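Local coordinates for gentamicin resistance protein (Enterococcus gallinarum, PDB 6CTZ) that probably inactivates aminoglycoside antibiotics such as gentamicin and kanamycin by phosphorylating their 2''-hydroxyl, with a guanine nucleotide as the likely phosphate donor, at residues 38-52 and 75-89. The protein carries 2 engineered substitutions. Numbering follows the deposited sequence.
With GDP (guanosine-5'-diphosphate), chain B.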
loop_
_atom_site.group_PDB
_atom_site.type_symbol
_atom_site.label_atom_id
_atom_site.label_comp_id
_atom_site.label_asym_id
_atom_site.label_seq_id
_atom_site.Cartn_x
_atom_site.Cartn_y
_atom_site.Cartn_z
ATOM N N TRP A 38 16.050 9.105 13.012
ATOM C CA TRP A 38 14.653 9.466 13.216
ATOM C C TRP A 38 14.019 9.809 11.881
ATOM O O TRP A 38 14.521 10.675 11.159
ATOM C CB TRP A 38 14.532 10.676 14.143
ATOM C CG TRP A 38 14.895 10.372 15.553
ATOM C CD1 TRP A 38 16.072 10.657 16.178
ATOM C CD2 TRP A 38 14.070 9.714 16.523
ATOM N NE1 TRP A 38 16.027 10.221 17.480
ATOM C CE2 TRP A 38 14.810 9.636 17.717
ATOM C CE3 TRP A 38 12.774 9.182 16.492
ATOM C CZ2 TRP A 38 14.300 9.050 18.874
ATOM C CZ3 TRP A 38 12.269 8.598 17.639
ATOM C CH2 TRP A 38 13.031 8.540 18.817
ATOM N N VAL A 39 12.911 9.161 11.579
ATOM C CA VAL A 39 12.166 9.496 10.404
ATOM C C VAL A 39 11.089 10.515 10.793
ATOM O O VAL A 39 10.312 10.257 11.657
ATOM C CB VAL A 39 11.447 8.240 9.796
ATOM C CG1 VAL A 39 10.570 8.638 8.623
ATOM C CG2 VAL A 39 12.442 7.164 9.423
ATOM N N PHE A 40 11.100 11.675 10.181
ATOM C CA PHE A 40 10.012 12.633 10.323
ATOM C C PHE A 40 9.195 12.639 9.042
ATOM O O PHE A 40 9.747 12.771 7.940
ATOM C CB PHE A 40 10.504 14.024 10.736
ATOM C CG PHE A 40 10.801 14.109 12.194
ATOM C CD1 PHE A 40 12.041 13.724 12.685
ATOM C CD2 PHE A 40 9.814 14.498 13.086
ATOM C CE1 PHE A 40 12.312 13.778 14.043
ATOM C CE2 PHE A 40 10.072 14.544 14.439
ATOM C CZ PHE A 40 11.318 14.175 14.920
ATOM N N ARG A 41 7.888 12.452 9.191
ATOM C CA ARG A 41 7.016 12.145 8.070
ATOM C C ARG A 41 5.898 13.175 8.037
ATOM O O ARG A 41 5.125 13.296 9.001
ATOM C CB ARG A 41 6.475 10.724 8.217
ATOM C CG ARG A 41 5.696 10.210 7.024
ATOM C CD ARG A 41 5.329 8.781 7.333
ATOM N NE ARG A 41 4.434 8.066 6.430
ATOM C CZ ARG A 41 3.181 7.746 6.739
ATOM N NH1 ARG A 41 2.626 8.189 7.864
ATOM N NH2 ARG A 41 2.474 6.973 5.926
ATOM N N PHE A 42 5.820 13.908 6.928
ATOM C CA PHE A 42 4.989 15.098 6.794
ATOM C C PHE A 42 3.925 14.874 5.733
ATOM O O PHE A 42 4.269 14.676 4.555
ATOM C CB PHE A 42 5.866 16.283 6.392
ATOM C CG PHE A 42 6.853 16.694 7.448
ATOM C CD1 PHE A 42 6.504 17.619 8.424
ATOM C CD2 PHE A 42 8.133 16.165 7.456
ATOM C CE1 PHE A 42 7.417 18.004 9.397
ATOM C CE2 PHE A 42 9.052 16.547 8.422
ATOM C CZ PHE A 42 8.690 17.466 9.396
ATOM N N PRO A 43 2.640 14.913 6.087
ATOM C CA PRO A 43 1.588 14.777 5.071
ATOM C C PRO A 43 1.683 15.831 3.979
ATOM O O PRO A 43 2.106 16.966 4.205
ATOM C CB PRO A 43 0.298 14.940 5.881
ATOM C CG PRO A 43 0.666 14.410 7.240
ATOM C CD PRO A 43 2.094 14.876 7.455
ATOM N N LYS A 44 1.262 15.437 2.779
ATOM C CA LYS A 44 1.293 16.320 1.623
ATOM C C LYS A 44 -0.061 16.940 1.306
ATOM O O LYS A 44 -0.157 17.738 0.369
ATOM C CB LYS A 44 1.845 15.573 0.401
ATOM C CG LYS A 44 3.323 15.206 0.526
ATOM C CD LYS A 44 3.757 14.162 -0.503
ATOM C CE LYS A 44 3.560 14.643 -1.932
ATOM N NZ LYS A 44 4.190 13.722 -2.919
ATOM N N SER A 45 -1.102 16.609 2.066
ATOM C CA SER A 45 -2.448 17.096 1.781
ATOM C C SER A 45 -3.319 16.828 2.999
ATOM O O SER A 45 -2.915 16.128 3.933
ATOM C CB SER A 45 -3.048 16.348 0.599
ATOM O OG SER A 45 -3.208 14.979 0.948
ATOM N N GLN A 46 -4.544 17.364 2.956
ATOM C CA GLN A 46 -5.512 17.060 4.005
ATOM C C GLN A 46 -5.854 15.573 4.025
ATOM O O GLN A 46 -6.069 14.995 5.095
ATOM C CB GLN A 46 -6.770 17.915 3.838
ATOM C CG GLN A 46 -7.831 17.696 4.917
ATOM C CD GLN A 46 -7.376 18.133 6.303
ATOM O OE1 GLN A 46 -7.176 17.304 7.196
ATOM N NE2 GLN A 46 -7.226 19.442 6.493
ATOM N N GLN A 47 -5.913 14.932 2.854
ATOM C CA GLN A 47 -6.125 13.493 2.831
ATOM C C GLN A 47 -4.978 12.765 3.524
ATOM O O GLN A 47 -5.205 11.810 4.273
ATOM C CB GLN A 47 -6.327 13.013 1.395
ATOM C CG GLN A 47 -7.677 13.415 0.793
ATOM C CD GLN A 47 -7.860 14.924 0.657
ATOM O OE1 GLN A 47 -7.041 15.612 0.045
ATOM N NE2 GLN A 47 -8.938 15.445 1.237
ATOM N N GLY A 48 -3.745 13.216 3.299
ATOM C CA GLY A 48 -2.624 12.675 4.050
ATOM C C GLY A 48 -2.750 12.921 5.545
ATOM O O GLY A 48 -2.392 12.066 6.354
ATOM N N ALA A 49 -3.272 14.090 5.934
ATOM C CA ALA A 49 -3.498 14.359 7.351
ATOM C C ALA A 49 -4.520 13.396 7.943
ATOM O O ALA A 49 -4.325 12.876 9.050
ATOM C CB ALA A 49 -3.951 15.807 7.541
ATOM N N ASP A 50 -5.615 13.137 7.217
ATOM C CA ASP A 50 -6.608 12.178 7.695
ATOM C C ASP A 50 -5.996 10.797 7.864
ATOM O O ASP A 50 -6.236 10.118 8.869
ATOM C CB ASP A 50 -7.776 12.089 6.711
ATOM C CG ASP A 50 -8.560 13.383 6.594
ATOM O OD1 ASP A 50 -8.474 14.228 7.507
ATOM O OD2 ASP A 50 -9.279 13.544 5.582
ATOM N N GLU A 51 -5.192 10.370 6.890
ATOM C CA GLU A 51 -4.593 9.045 6.966
ATOM C C GLU A 51 -3.599 8.963 8.119
ATOM O O GLU A 51 -3.511 7.936 8.801
ATOM C CB GLU A 51 -3.950 8.681 5.623
ATOM C CG GLU A 51 -4.995 8.555 4.513
ATOM C CD GLU A 51 -4.429 8.291 3.124
ATOM O OE1 GLU A 51 -3.199 8.300 2.931
ATOM O OE2 GLU A 51 -5.237 8.048 2.211
ATOM N N LEU A 52 -2.850 10.046 8.367
ATOM C CA LEU A 52 -1.911 10.043 9.481
ATOM C C LEU A 52 -2.643 9.998 10.816
ATOM O O LEU A 52 -2.223 9.283 11.733
ATOM C CB LEU A 52 -0.980 11.254 9.393
ATOM C CG LEU A 52 0.009 11.340 10.553
ATOM C CD1 LEU A 52 0.835 10.065 10.658
ATOM C CD2 LEU A 52 0.910 12.554 10.399
ATOM N N TYR A 75 7.206 11.108 18.409
ATOM C CA TYR A 75 7.038 12.551 18.329
ATOM C C TYR A 75 5.783 12.832 17.520
ATOM O O TYR A 75 5.641 12.334 16.398
ATOM C CB TYR A 75 8.263 13.184 17.676
ATOM C CG TYR A 75 9.502 12.966 18.515
ATOM C CD1 TYR A 75 9.653 13.609 19.740
ATOM C CD2 TYR A 75 10.515 12.111 18.094
ATOM C CE1 TYR A 75 10.773 13.406 20.517
ATOM C CE2 TYR A 75 11.649 11.908 18.870
ATOM C CZ TYR A 75 11.770 12.557 20.080
ATOM O OH TYR A 75 12.888 12.352 20.863
ATOM N N ILE A 76 4.855 13.589 18.098
ATOM C CA ILE A 76 3.611 13.927 17.425
ATOM C C ILE A 76 3.543 15.443 17.370
ATOM O O ILE A 76 3.393 16.106 18.406
ATOM C CB ILE A 76 2.386 13.310 18.110
ATOM C CG1 ILE A 76 2.515 11.777 18.114
ATOM C CG2 ILE A 76 1.120 13.728 17.388
ATOM C CD1 ILE A 76 1.296 11.040 18.614
ATOM N N GLY A 77 3.721 15.996 16.173
ATOM C CA GLY A 77 3.758 17.423 15.965
ATOM C C GLY A 77 2.538 17.940 15.222
ATOM O O GLY A 77 1.647 17.194 14.811
ATOM N N LYS A 78 2.532 19.250 15.035
ATOM C CA LYS A 78 1.453 19.963 14.398
ATOM C C LYS A 78 1.983 21.076 13.524
ATOM O O LYS A 78 2.825 21.807 13.942
ATOM C CB LYS A 78 0.633 20.592 15.526
ATOM C CG LYS A 78 -0.748 21.004 15.195
ATOM C CD LYS A 78 -1.521 21.157 16.472
ATOM C CE LYS A 78 -1.235 22.485 17.105
ATOM N NZ LYS A 78 -0.205 22.387 18.165
ATOM N N ARG A 79 1.495 21.206 12.310
ATOM C CA ARG A 79 1.866 22.327 11.460
ATOM C C ARG A 79 0.940 23.505 11.766
ATOM O O ARG A 79 1.336 24.626 11.727
ATOM C CB ARG A 79 1.660 22.033 10.003
ATOM C CG ARG A 79 2.612 21.042 9.475
ATOM C CD ARG A 79 2.400 20.931 8.016
ATOM N NE ARG A 79 3.238 21.896 7.425
ATOM C CZ ARG A 79 4.148 21.636 6.538
ATOM N NH1 ARG A 79 4.324 20.425 6.150
ATOM N NH2 ARG A 79 4.887 22.609 6.096
ATOM N N SER A 80 -0.293 23.190 12.059
ATOM C CA SER A 80 -1.356 24.126 12.338
ATOM C C SER A 80 -2.557 23.268 12.639
ATOM O O SER A 80 -2.461 22.104 12.542
ATOM C CB SER A 80 -1.598 25.053 11.164
ATOM O OG SER A 80 -2.109 24.335 10.115
ATOM N N ASP A 81 -3.672 23.843 13.039
ATOM C CA ASP A 81 -4.801 23.009 13.430
ATOM C C ASP A 81 -5.181 22.068 12.295
ATOM O O ASP A 81 -5.300 22.487 11.141
ATOM C CB ASP A 81 -5.993 23.880 13.808
ATOM C CG ASP A 81 -5.807 24.561 15.146
ATOM O OD1 ASP A 81 -4.766 24.325 15.805
ATOM O OD2 ASP A 81 -6.708 25.322 15.545
ATOM N N GLY A 82 -5.324 20.786 12.627
ATOM C CA GLY A 82 -5.737 19.782 11.670
ATOM C C GLY A 82 -4.658 19.308 10.727
ATOM O O GLY A 82 -4.977 18.645 9.733
ATOM N N ASN A 83 -3.390 19.612 11.005
ATOM C CA ASN A 83 -2.277 19.276 10.119
ATOM C C ASN A 83 -1.163 18.648 10.953
ATOM O O ASN A 83 -0.218 19.331 11.364
ATOM C CB ASN A 83 -1.802 20.513 9.352
ATOM C CG ASN A 83 -2.782 20.943 8.264
ATOM O OD1 ASN A 83 -2.776 20.394 7.162
ATOM N ND2 ASN A 83 -3.617 21.935 8.565
ATOM N N PRO A 84 -1.249 17.347 11.226
ATOM C CA PRO A 84 -0.247 16.690 12.074
ATOM C C PRO A 84 0.985 16.265 11.286
ATOM O O PRO A 84 0.968 16.164 10.060
ATOM C CB PRO A 84 -0.992 15.441 12.553
ATOM C CG PRO A 84 -1.875 15.101 11.389
ATOM C CD PRO A 84 -2.316 16.423 10.805
ATOM N N PHE A 85 2.058 15.981 12.029
ATOM C CA PHE A 85 3.211 15.267 11.486
ATOM C C PHE A 85 3.816 14.427 12.602
ATOM O O PHE A 85 3.507 14.631 13.776
ATOM C CB PHE A 85 4.221 16.194 10.790
ATOM C CG PHE A 85 4.996 17.080 11.724
ATOM C CD1 PHE A 85 6.188 16.642 12.283
ATOM C CD2 PHE A 85 4.564 18.371 12.004
ATOM C CE1 PHE A 85 6.921 17.464 13.126
ATOM C CE2 PHE A 85 5.296 19.193 12.850
ATOM C CZ PHE A 85 6.472 18.731 13.409
ATOM N N VAL A 86 4.630 13.437 12.234
ATOM C CA VAL A 86 5.191 12.554 13.229
ATOM C C VAL A 86 6.641 12.217 13.048
ATOM O O VAL A 86 7.153 12.366 12.015
ATOM C CB VAL A 86 4.427 11.180 13.262
ATOM C CG1 VAL A 86 2.992 11.386 13.664
ATOM C CG2 VAL A 86 4.479 10.471 11.893
ATOM N N GLY A 87 7.259 11.743 14.110
ATOM C CA GLY A 87 8.604 11.238 14.069
ATOM C C GLY A 87 8.669 9.862 14.715
ATOM O O GLY A 87 8.086 9.657 15.740
ATOM N N TYR A 88 9.404 8.950 14.094
ATOM C CA TYR A 88 9.590 7.618 14.584
ATOM C C TYR A 88 10.994 7.110 14.327
ATOM O O TYR A 88 11.575 7.530 13.399
ATOM C CB TYR A 88 8.551 6.644 13.983
ATOM C CG TYR A 88 8.434 6.556 12.457
ATOM C CD1 TYR A 88 7.582 7.371 11.783
ATOM C CD2 TYR A 88 9.107 5.595 11.734
ATOM C CE1 TYR A 88 7.401 7.259 10.437
ATOM C CE2 TYR A 88 8.928 5.491 10.361
ATOM C CZ TYR A 88 8.057 6.318 9.747
ATOM O OH TYR A 88 7.816 6.246 8.402
ATOM N N ARG A 89 11.490 6.233 15.175
ATOM C CA ARG A 89 12.804 5.653 14.956
ATOM C C ARG A 89 12.715 4.901 13.627
ATOM O O ARG A 89 11.799 4.177 13.400
ATOM C CB ARG A 89 13.220 4.681 16.065
ATOM C CG ARG A 89 13.666 5.356 17.356
ATOM C CD ARG A 89 14.616 4.534 18.229
ATOM N NE ARG A 89 15.245 5.387 19.263
ATOM C CZ ARG A 89 16.392 6.060 19.105
ATOM N NH1 ARG A 89 17.070 5.995 18.003
ATOM N NH2 ARG A 89 16.864 6.819 20.086
HETATM P PB GDP B . 3.399 7.632 1.314
HETATM O O1B GDP B . 2.226 7.397 2.236
HETATM O O2B GDP B . 3.597 6.490 0.338
HETATM O O3B GDP B . 3.348 8.995 0.664
HETATM O O3A GDP B . 4.689 7.692 2.289
HETATM P PA GDP B . 5.461 6.477 3.033
HETATM O O1A GDP B . 4.945 6.296 4.429
HETATM O O2A GDP B . 5.418 5.227 2.173
HETATM O "O5'" GDP B . 6.956 7.102 3.147
HETATM C "C5'" GDP B . 7.607 7.546 1.965
HETATM C "C4'" GDP B . 8.885 6.762 1.785
HETATM O "O4'" GDP B . 9.785 7.102 2.840
HETATM C "C3'" GDP B . 8.736 5.254 1.887
HETATM O "O3'" GDP B . 8.254 4.660 0.676
HETATM C "C2'" GDP B . 10.164 4.859 2.169
HETATM O "O2'" GDP B . 10.951 4.940 0.976
HETATM C "C1'" GDP B . 10.624 5.981 3.085
HETATM N N9 GDP B . 10.442 5.588 4.497
HETATM C C8 GDP B . 9.438 5.935 5.334
HETATM N N7 GDP B . 9.646 5.368 6.551
HETATM C C5 GDP B . 10.792 4.663 6.483
HETATM C C6 GDP B . 11.585 3.817 7.384
HETATM O O6 GDP B . 11.228 3.633 8.564
HETATM N N1 GDP B . 12.710 3.282 6.887
HETATM C C2 GDP B . 13.129 3.467 5.616
HETATM N N2 GDP B . 14.281 2.900 5.209
HETATM N N3 GDP B . 12.447 4.223 4.727
HETATM C C4 GDP B . 11.307 4.824 5.128
HETATM O O HOH W 1 2.910 18.114 6.529
HETATM O O HOH W 2 -1.731 18.079 6.538
#
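In the kinase-like N-terminal lobe of this phosphotransferase, strands 38-43 and 83-89 are neighbours in the antiparallel five-stranded sheet, and Val39, Arg41 and Tyr88 turn one of its faces to the nucleotide. The pairing is documented by four backbone bonds: Val39 and Tyr88 exchange both N-H...O links, and Arg41 N to Val86 O (2.9 Å) is answered by a longer return from Val86 N to Arg41 O (3.3 Å). On the nucleotide face, Val39 lies over the Tyr88 ring, its CB 3.9 Å from the ring centroid. Tyr88 CG sits between its own N and carbonyl carbon (chi1 55°), which brings the ring across to Val39 while the OH donates to guanine N7 of GDP. Arg41, extended from CG to NE, grips a single alpha-phosphate oxygen with two N-H groups: NE to GDP O1A is 2.7 Å, and NH2 to the same atom is 3.0 Å. Its NH1 forms a salt bridge with Glu55 on helix 46-62, consistent with a second-shell hold on the guanidinium.

The opposite face carries aromatic side chains. Trp38 is sandwiched: Arg89 CG rests over one side of its six-membered ring, and the edge of Tyr75 meets the other in a T-shaped pair, planes at 68°. Gly87 CA lies over the Phe40 ring, and Phe42 and Phe85 form an offset stack (28° between planes), with helix 2-11 packing against this side.

Beyond strand 38-43, helix 46-62, N-capped by Ser45 OG, packs on strand 83-89: Ala49 CB touches Pro84 CD, and Leu52 CD1 meets Val86 CG2 tip to tip at 3.9 Å.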